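Local structure of sugar kinase (Agrobacterium tumefaciens, 2RBC) at residues 39-44 and 64-69; 120-125 and 136-141; 148-153 and 172-177. The protein is a putative sugar kinase of the ribokinase (pfkB) family that probably transfers phosphate from ATP to a carbohydrate hydroxyl group. All blocks are in the same frame, centred on the assembly; numbering follows the deposited sequence.

Contact 1 (39-44 and 64-69)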
loop_
_atom_site.group_PDB
_atom_site.type_symbol
_atom_site.label_atom_id
_atom_site.label_comp_id
_atom_site.label_asym_id
_atom_site.label_seq_id
_atom_site.Cartn_x
_atom_site.Cartn_y
_atom_site.Cartn_z
ATOM N N VAL A 39 9.172 6.961 5.380
ATOM C CA VAL A 39 8.514 5.826 4.668
ATOM C C VAL A 39 7.002 6.061 4.739
ATOM O O VAL A 39 6.483 6.398 5.834
ATOM C CB VAL A 39 8.793 4.435 5.362
ATOM C CG1 VAL A 39 8.172 3.259 4.587
ATOM C CG2 VAL A 39 10.284 4.187 5.562
ATOM N N LEU A 40 6.307 5.884 3.606
ATOM C CA LEU A 40 4.825 5.891 3.613
ATOM C C LEU A 40 4.293 4.511 3.963
ATOM O O LEU A 40 4.312 3.598 3.143
ATOM C CB LEU A 40 4.234 6.378 2.293
ATOM C CG LEU A 40 2.713 6.637 2.287
ATOM C CD1 LEU A 40 2.379 7.800 3.214
ATOM C CD2 LEU A 40 2.297 6.952 0.880
ATOM N N ASP A 41 3.834 4.367 5.199
ATOM C CA ASP A 41 3.201 3.141 5.648
ATOM C C ASP A 41 1.703 3.148 5.394
ATOM O O ASP A 41 1.033 4.120 5.709
ATOM C CB ASP A 41 3.388 2.931 7.164
ATOM C CG ASP A 41 4.808 2.493 7.558
ATOM O OD1 ASP A 41 5.614 2.138 6.683
ATOM O OD2 ASP A 41 5.084 2.480 8.793
ATOM N N THR A 42 1.183 2.020 4.894
ATOM C CA THR A 42 -0.231 1.740 4.915
ATOM C C THR A 42 -0.484 0.580 5.867
ATOM O O THR A 42 0.008 -0.552 5.657
ATOM C CB THR A 42 -0.800 1.482 3.539
ATOM O OG1 THR A 42 -0.483 2.592 2.713
ATOM C CG2 THR A 42 -2.314 1.359 3.618
ATOM N N LEU A 43 -1.233 0.902 6.926
ATOM C CA LEU A 43 -1.493 0.011 8.037
ATOM C C LEU A 43 -2.914 -0.485 7.907
ATOM O O LEU A 43 -3.843 0.309 7.963
ATOM C CB LEU A 43 -1.331 0.735 9.392
ATOM C CG LEU A 43 -0.076 1.583 9.629
ATOM C CD1 LEU A 43 -0.115 2.129 11.044
ATOM C CD2 LEU A 43 1.191 0.763 9.362
ATOM N N PHE A 44 -3.060 -1.794 7.685
ATOM C CA PHE A 44 -4.326 -2.447 7.470
ATOM C C PHE A 44 -4.631 -3.243 8.727
ATOM O O PHE A 44 -3.902 -4.179 9.038
ATOM C CB PHE A 44 -4.240 -3.458 6.307
ATOM C CG PHE A 44 -4.016 -2.844 4.960
ATOM C CD1 PHE A 44 -5.086 -2.458 4.178
ATOM C CD2 PHE A 44 -2.737 -2.735 4.437
ATOM C CE1 PHE A 44 -4.894 -1.926 2.920
ATOM C CE2 PHE A 44 -2.546 -2.233 3.151
ATOM C CZ PHE A 44 -3.616 -1.810 2.421
ATOM N N ILE A 64 0.225 6.630 6.835
ATOM C CA ILE A 64 1.010 7.487 7.693
ATOM C C ILE A 64 2.494 7.489 7.289
ATOM O O ILE A 64 3.116 6.441 7.092
ATOM C CB ILE A 64 0.761 7.158 9.226
ATOM C CG1 ILE A 64 1.473 8.184 10.110
ATOM C CG2 ILE A 64 1.065 5.699 9.623
ATOM C CD1 ILE A 64 0.929 8.194 11.543
ATOM N N ALA A 65 3.064 8.679 7.152
ATOM C CA ALA A 65 4.490 8.807 6.903
ATOM C C ALA A 65 5.210 8.659 8.244
ATOM O O ALA A 65 4.930 9.371 9.212
ATOM C CB ALA A 65 4.856 10.174 6.250
ATOM N N GLU A 66 6.087 7.682 8.297
ATOM C CA GLU A 66 6.802 7.370 9.498
ATOM C C GLU A 66 8.114 6.679 9.128
ATOM O O GLU A 66 8.701 7.004 8.123
ATOM C CB GLU A 66 5.862 6.600 10.470
ATOM C CG GLU A 66 5.317 5.273 9.956
ATOM C CD GLU A 66 4.306 4.664 10.890
ATOM O OE1 GLU A 66 3.945 5.318 11.903
ATOM O OE2 GLU A 66 3.896 3.511 10.658
ATOM N N GLY A 67 8.621 5.757 9.935
ATOM C CA GLY A 67 10.015 5.314 9.797
ATOM C C GLY A 67 10.753 5.720 11.058
ATOM O O GLY A 67 10.290 6.568 11.785
HETATM N N MSE A 68 11.873 5.073 11.362
HETATM C CA MSE A 68 12.531 5.294 12.634
HETATM C C MSE A 68 12.831 6.761 12.904
HETATM O O MSE A 68 12.358 7.298 13.883
HETATM C CB MSE A 68 13.798 4.467 12.722
HETATM C CG MSE A 68 13.502 2.976 12.686
HETATM SE SE MSE A 68 15.157 1.942 12.542
HETATM C CE MSE A 68 15.710 2.378 10.706
ATOM N N ALA A 69 13.610 7.413 12.045
ATOM C CA ALA A 69 13.932 8.835 12.292
ATOM C C ALA A 69 12.710 9.752 12.279
ATOM O O ALA A 69 12.641 10.748 13.020
ATOM C CB ALA A 69 14.971 9.368 11.310
#

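Contact 2 (120-125 and 136-141). With EDO (1,2-ethanediol), chain H.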
loop_
_atom_site.group_PDB
_atom_site.type_symbol
_atom_site.label_atom_id
_atom_site.label_comp_id
_atom_site.label_asym_id
_atom_site.label_seq_id
_atom_site.Cartn_x
_atom_site.Cartn_y
_atom_site.Cartn_z
ATOM N N SER A 120 10.583 6.570 -3.652
ATOM C CA SER A 120 10.367 6.742 -2.221
ATOM C C SER A 120 9.956 5.431 -1.550
ATOM O O SER A 120 9.264 4.605 -2.146
ATOM C CB SER A 120 9.271 7.761 -1.960
ATOM O OG SER A 120 9.612 9.023 -2.455
ATOM N N ALA A 121 10.349 5.283 -0.281
ATOM C CA ALA A 121 10.063 4.097 0.494
ATOM C C ALA A 121 8.599 4.083 0.889
ATOM O O ALA A 121 8.012 5.107 1.243
ATOM C CB ALA A 121 10.950 4.032 1.761
ATOM N N LEU A 122 8.025 2.893 0.848
ATOM C CA LEU A 122 6.664 2.672 1.331
ATOM C C LEU A 122 6.599 1.257 1.867
ATOM O O LEU A 122 7.380 0.392 1.415
ATOM C CB LEU A 122 5.645 2.910 0.187
ATOM C CG LEU A 122 5.683 1.987 -1.032
ATOM C CD1 LEU A 122 4.850 0.684 -0.833
ATOM C CD2 LEU A 122 5.206 2.758 -2.263
ATOM N N SER A 123 5.702 1.008 2.828
ATOM C CA SER A 123 5.415 -0.356 3.283
ATOM C C SER A 123 3.938 -0.646 3.478
ATOM O O SER A 123 3.168 0.246 3.808
ATOM C CB SER A 123 6.096 -0.638 4.618
ATOM O OG SER A 123 7.473 -0.291 4.572
ATOM N N THR A 124 3.544 -1.906 3.261
ATOM C CA THR A 124 2.280 -2.395 3.795
ATOM C C THR A 124 2.545 -3.120 5.121
ATOM O O THR A 124 3.445 -3.969 5.204
ATOM C CB THR A 124 1.541 -3.296 2.818
ATOM O OG1 THR A 124 0.868 -2.473 1.857
ATOM C CG2 THR A 124 0.515 -4.196 3.524
ATOM N N ILE A 125 1.764 -2.776 6.141
ATOM C CA ILE A 125 1.800 -3.495 7.412
ATOM C C ILE A 125 0.387 -3.949 7.744
ATOM O O ILE A 125 -0.513 -3.137 7.814
ATOM C CB ILE A 125 2.398 -2.662 8.554
ATOM C CG1 ILE A 125 3.764 -2.109 8.148
ATOM C CG2 ILE A 125 2.544 -3.521 9.815
ATOM C CD1 ILE A 125 4.453 -1.219 9.180
ATOM N N VAL A 136 5.588 -5.718 4.561
ATOM C CA VAL A 136 6.024 -5.901 3.196
ATOM C C VAL A 136 6.586 -4.540 2.805
ATOM O O VAL A 136 5.861 -3.599 2.505
ATOM C CB VAL A 136 4.897 -6.374 2.255
ATOM C CG1 VAL A 136 5.481 -6.755 0.918
ATOM C CG2 VAL A 136 4.117 -7.551 2.892
ATOM N N PRO A 137 7.890 -4.384 2.972
ATOM C CA PRO A 137 8.527 -3.108 2.765
ATOM C C PRO A 137 9.166 -2.969 1.415
ATOM O O PRO A 137 9.837 -3.901 0.949
ATOM C CB PRO A 137 9.596 -3.104 3.842
ATOM C CG PRO A 137 10.035 -4.517 3.874
ATOM C CD PRO A 137 8.826 -5.371 3.521
ATOM N N PHE A 138 8.969 -1.807 0.805
ATOM C CA PHE A 138 9.658 -1.432 -0.399
ATOM C C PHE A 138 10.711 -0.399 -0.057
ATOM O O PHE A 138 10.410 0.605 0.558
ATOM C CB PHE A 138 8.696 -0.829 -1.438
ATOM C CG PHE A 138 9.405 -0.259 -2.623
ATOM C CD1 PHE A 138 10.046 -1.101 -3.510
ATOM C CD2 PHE A 138 9.489 1.107 -2.817
ATOM C CE1 PHE A 138 10.739 -0.591 -4.597
ATOM C CE2 PHE A 138 10.180 1.615 -3.900
ATOM C CZ PHE A 138 10.809 0.761 -4.783
ATOM N N TYR A 139 11.944 -0.642 -0.478
ATOM C CA TYR A 139 13.047 0.276 -0.241
ATOM C C TYR A 139 13.964 0.303 -1.471
ATOM O O TYR A 139 14.435 -0.731 -1.909
ATOM C CB TYR A 139 13.844 -0.124 1.012
ATOM C CG TYR A 139 15.101 0.687 1.169
ATOM C CD1 TYR A 139 15.045 2.053 1.399
ATOM C CD2 TYR A 139 16.349 0.109 1.032
ATOM C CE1 TYR A 139 16.187 2.819 1.497
ATOM C CE2 TYR A 139 17.515 0.878 1.149
ATOM C CZ TYR A 139 17.418 2.225 1.392
ATOM O OH TYR A 139 18.572 2.957 1.490
ATOM N N ASP A 140 14.206 1.482 -2.022
ATOM C CA ASP A 140 15.150 1.689 -3.111
ATOM C C ASP A 140 16.473 2.251 -2.562
ATOM O O ASP A 140 16.521 3.400 -2.145
ATOM C CB ASP A 140 14.513 2.685 -4.079
ATOM C CG ASP A 140 15.355 2.976 -5.293
ATOM O OD1 ASP A 140 16.491 2.442 -5.421
ATOM O OD2 ASP A 140 14.843 3.760 -6.134
ATOM N N HIS A 141 17.548 1.462 -2.592
ATOM C CA HIS A 141 18.870 1.926 -2.100
ATOM C C HIS A 141 19.337 3.246 -2.740
ATOM O O HIS A 141 20.129 3.968 -2.172
ATOM C CB HIS A 141 19.929 0.859 -2.347
ATOM C CG HIS A 141 20.251 0.681 -3.804
ATOM N ND1 HIS A 141 19.649 -0.284 -4.590
ATOM C CD2 HIS A 141 21.070 1.380 -4.631
ATOM C CE1 HIS A 141 20.102 -0.187 -5.830
ATOM N NE2 HIS A 141 20.957 0.822 -5.884
HETATM C C1 EDO H . -0.697 0.043 0.315
HETATM O O1 EDO H . -1.592 -0.269 -0.765
HETATM C C2 EDO H . 0.769 -0.188 -0.076
HETATM O O2 EDO H . 1.600 -0.396 1.081
HETATM O O HOH W 1 9.881 0.499 3.259
#

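Contact 3 (148-153 and 172-177)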
loop_
_atom_site.group_PDB
_atom_site.type_symbol
_atom_site.label_atom_id
_atom_site.label_comp_id
_atom_site.label_asym_id
_atom_site.label_seq_id
_atom_site.Cartn_x
_atom_site.Cartn_y
_atom_site.Cartn_z
ATOM N N ARG A 148 25.082 13.760 1.163
ATOM C CA ARG A 148 24.349 14.926 1.632
ATOM C C ARG A 148 25.238 15.779 2.549
ATOM O O ARG A 148 25.893 15.236 3.407
ATOM C CB ARG A 148 23.134 14.433 2.352
ATOM C CG ARG A 148 22.120 15.519 2.611
ATOM C CD ARG A 148 22.116 15.910 4.015
ATOM N NE ARG A 148 21.035 16.844 4.278
ATOM C CZ ARG A 148 21.186 18.112 4.630
ATOM N NH1 ARG A 148 20.121 18.867 4.836
ATOM N NH2 ARG A 148 22.362 18.634 4.797
ATOM N N ALA A 149 25.244 17.103 2.393
ATOM C CA ALA A 149 26.189 17.954 3.119
ATOM C C ALA A 149 25.932 17.966 4.607
ATOM O O ALA A 149 24.801 17.929 5.056
ATOM C CB ALA A 149 26.178 19.390 2.579
ATOM N N CYS A 150 26.995 18.012 5.384
ATOM C CA CYS A 150 26.874 18.024 6.828
ATOM C C CYS A 150 27.991 18.871 7.431
ATOM O O CYS A 150 29.034 18.350 7.826
ATOM C CB CYS A 150 26.922 16.600 7.352
ATOM S SG CYS A 150 26.734 16.502 9.129
ATOM N N THR A 151 27.778 20.175 7.504
ATOM C CA THR A 151 28.830 21.067 7.946
ATOM C C THR A 151 28.674 21.353 9.438
ATOM O O THR A 151 27.565 21.271 9.975
ATOM C CB THR A 151 28.771 22.358 7.160
ATOM O OG1 THR A 151 27.643 23.125 7.578
ATOM C CG2 THR A 151 28.668 22.066 5.653
ATOM N N PRO A 152 29.774 21.691 10.130
ATOM C CA PRO A 152 29.612 22.132 11.528
ATOM C C PRO A 152 28.673 23.327 11.703
ATOM O O PRO A 152 27.968 23.401 12.696
ATOM C CB PRO A 152 31.035 22.477 11.963
ATOM C CG PRO A 152 31.911 21.676 11.056
ATOM C CD PRO A 152 31.188 21.647 9.729
ATOM N N GLU A 153 28.627 24.238 10.745
ATOM C CA GLU A 153 27.674 25.343 10.810
ATOM C C GLU A 153 26.196 24.869 10.739
ATOM O O GLU A 153 25.356 25.409 11.467
ATOM C CB GLU A 153 27.998 26.398 9.732
ATOM C CG GLU A 153 29.257 27.252 10.046
ATOM C CD GLU A 153 29.488 28.391 9.021
ATOM O OE1 GLU A 153 28.762 28.390 7.989
ATOM O OE2 GLU A 153 30.380 29.278 9.232
ATOM N N LEU A 172 26.933 8.691 10.157
ATOM C CA LEU A 172 28.296 8.770 10.668
ATOM C C LEU A 172 28.767 10.202 10.754
ATOM O O LEU A 172 29.345 10.630 11.750
ATOM C CB LEU A 172 29.244 7.972 9.772
ATOM C CG LEU A 172 30.696 7.874 10.236
ATOM C CD1 LEU A 172 30.814 7.310 11.661
ATOM C CD2 LEU A 172 31.495 7.014 9.251
ATOM N N ASP A 173 28.501 10.959 9.711
ATOM C CA ASP A 173 28.929 12.351 9.657
ATOM C C ASP A 173 28.215 13.208 10.667
ATOM O O ASP A 173 28.828 14.080 11.308
ATOM C CB ASP A 173 28.614 12.947 8.304
ATOM C CG ASP A 173 29.664 12.671 7.275
ATOM O OD1 ASP A 173 30.744 12.109 7.618
ATOM O OD2 ASP A 173 29.395 13.034 6.097
ATOM N N VAL A 174 26.908 13.002 10.794
ATOM C CA VAL A 174 26.119 13.801 11.737
ATOM C C VAL A 174 26.566 13.537 13.202
ATOM O O VAL A 174 26.718 14.472 14.019
ATOM C CB VAL A 174 24.601 13.558 11.539
ATOM C CG1 VAL A 174 23.829 14.161 12.714
ATOM C CG2 VAL A 174 24.113 14.171 10.150
ATOM N N LEU A 175 26.777 12.264 13.528
ATOM C CA LEU A 175 27.259 11.911 14.853
ATOM C C LEU A 175 28.624 12.546 15.139
ATOM O O LEU A 175 28.826 13.110 16.193
ATOM C CB LEU A 175 27.347 10.390 15.081
ATOM C CG LEU A 175 26.033 9.613 15.130
ATOM C CD1 LEU A 175 26.314 8.074 15.139
ATOM C CD2 LEU A 175 25.164 10.031 16.321
ATOM N N THR A 176 29.550 12.410 14.194
ATOM C CA THR A 176 30.897 12.940 14.342
ATOM C C THR A 176 30.919 14.436 14.567
ATOM O O THR A 176 31.575 14.930 15.512
ATOM C CB THR A 176 31.757 12.576 13.137
ATOM O OG1 THR A 176 31.785 11.151 13.038
ATOM C CG2 THR A 176 33.229 13.123 13.296
ATOM N N VAL A 177 30.216 15.165 13.710
ATOM C CA VAL A 177 30.232 16.637 13.782
ATOM C C VAL A 177 29.553 17.059 15.103
ATOM O O VAL A 177 30.104 17.847 15.881
ATOM C CB VAL A 177 29.543 17.275 12.520
ATOM C CG1 VAL A 177 29.418 18.813 12.658
ATOM C CG2 VAL A 177 30.328 16.896 11.244
HETATM O O HOH W 2 27.546 13.148 4.566
#

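Contact 1 (39-44 and 64-69)
Four backbone hydrogen bonds join Val-39 to Glu-66 and Asp-41 to Ile-64, the hydrogen-bonded pairs of an antiparallel strand pairing. The straightest runs from Glu-66 N to Val-39 O, 2.8 Å and 171° at the hydrogen; Asp-41 N to Ile-64 O, 2.9 Å, is more bent. Between them Leu-40 faces Ala-65 as the non-hydrogen-bonded pair, where the CA atoms come within 4.4 Å; Ala-65 CA also points a C-H at Val-39 O, 3.3 Å away. The pairing belongs to a four-stranded sheet separate from the large one, consistent with the lid of ribokinase-family kinases.

Leu-40 and Ala-65 lie on the face turned toward helix 93-104, where Leu-40 CD1 rests on the Ala-65 backbone, and alanine's small methyl suits so close a pair. On the other face Leu-43 CD1 meets Ile-64 CG2 at 4.0 Å, two branched side chains that fill space beside the acids.

Acid against acid is the unusual element. Glu-66 sets CG between its own N and carbonyl carbon (chi1 61°) and then extends, which carries its carboxylate over strand 39-44 to Asp-41. The two side chains cross at about a right angle, their carboxylate planes 80° apart. Asp-41 OD2 and Glu-66 OE2 are modelled only 2.4 Å apart, a value to be treated as doubtful. Glu-66 OE1 accepts from the backbone N of Arg-313, and Asp-41 OD1 is hydrogen-bonded to a glycerol, probably from the crystallisation liquor.

Beyond the strand, Gly-67 is the N-cap of helix 68-78. Its positive phi would press a CB against the preceding carbonyl, so glycine fits this turn. The buried acids beside glycerol are consistent with a polyol-binding pocket, as in the sugar sites of ribokinase relatives.

Contact 2 (120-125 and 136-141)
Leu-122 tucks CG between N and the carbonyl carbon (chi1 64°), which sets that atom 4.1 Å from Phe-138 CB, while Phe-138 places its own CG trans to the backbone N (chi1 172°) and so sends its ring along the neighbouring strand. There the ring edge meets Ser-120 O in plane, 3.6 Å from CD2, a fitting match of weakly positive ring hydrogens with a carbonyl oxygen.

Beneath the side chains is a beta hairpin, the edge of the four-stranded, lid-like sheet. Phe-138 N donates to Leu-122 O at 2.8 Å, whereas the return bond, Leu-122 N to Phe-138 O, is weak at 3.3 Å. Thr-124 and Val-136 form the second hydrogen-bonded pair. Between them Pro-137 faces Ser-123 in a non-hydrogen-bonded position, where the missing N-H costs this pairing nothing, and Ser-123 OG packs 3.6 Å from Pro-137 CB.

A water donates to Phe-138 O (2.8 Å) and bonds Ser-123 OG, so that carbonyl is helped where the strand bond is poor. Ser-123 OG is also hydrogen-bonded to a glycerol, probably from the crystallisation liquor, and Thr-124 OG1 bonds its counterpart, Thr-124 of the second subunit; a very short approach to ethanediol there is doubtful. Hydroxyls thus lie where a polyol pocket would be consistent and at the dimer interface, while Val-136, Pro-137 and Phe-138 offer apolar surface to the second subunit.

Contact 3 (148-153 and 172-177)
Cys-150, which gives up more surface to this contact than any other residue, turns its side chain into the flank of the helix that carries Asp-173, Val-174 and Val-177. With SG trans to the backbone N (chi1 -178°), the sulfur comes in beside Val-174, 3.7 Å from CG2, and stands 4.1 Å from Asp-173 CB and 4.2 Å from Val-177 CG2. A small, polarisable thiol suits this shallow place between side chains one helical turn apart, and Ile-155 also touches it.

Val-177 answers with both branches. CG2 lies against the Cys-150 end, 3.9 Å from the backbone O of that residue, while CG1 fits against Pro-152, 3.5 Å from CA. A branched side chain can thus touch two points of the passing chain at once. Helix 168-180, to which Val-177 belongs, is the connection of a beta-alpha-beta crossover between the parallel strands 160-163 and 185-189 of the large sheet, and Val-174 also packs on strand 160-163. The 148-153 segment runs past one flank of the helix, with Trp-86 of strand 82-90 touching both Cys-150 and Val-174.

Pro-152 begins helix 152-155, a first-turn position that suits proline because no N-H is needed there, and its ring crosses Val-177 at about a right angle, CB 4.1 Å from CG1. Just ahead, Thr-151 is the N-cap, its OG1 bonded to Asp-154 N. No direct hydrogen bond joins the two segments; instead one water donates to Arg-148 O at 2.9 Å and to Asp-173 OD2, the latter approach being suspiciously short. Arg-148 itself gives NH2 to Ala-149 O at 2.6 Å and makes a cation-pi contact with Trp-86.

In the fold
From the N terminus, contact 1 comes first, closing a loop with 19 residues between its segments, which pairs strand 39-45 with strand 60-66. Contact 2 then closes a shorter hairpin of ten intervening residues, and contact 3 an excursion of 18 through helix 152-155 and strand 160-163. The three follow in series; none nests in or crosses another. Contacts 1 and 2 are neighbours in the four-stranded sheet, where strands 39-45 and 121-127 run parallel and Thr-42 probably bonds Ser-123 and Ile-125. Contact 3 lies about 26 Å from each of them, centre to centre, and ties a surface segment to a helix packed on the large central sheet.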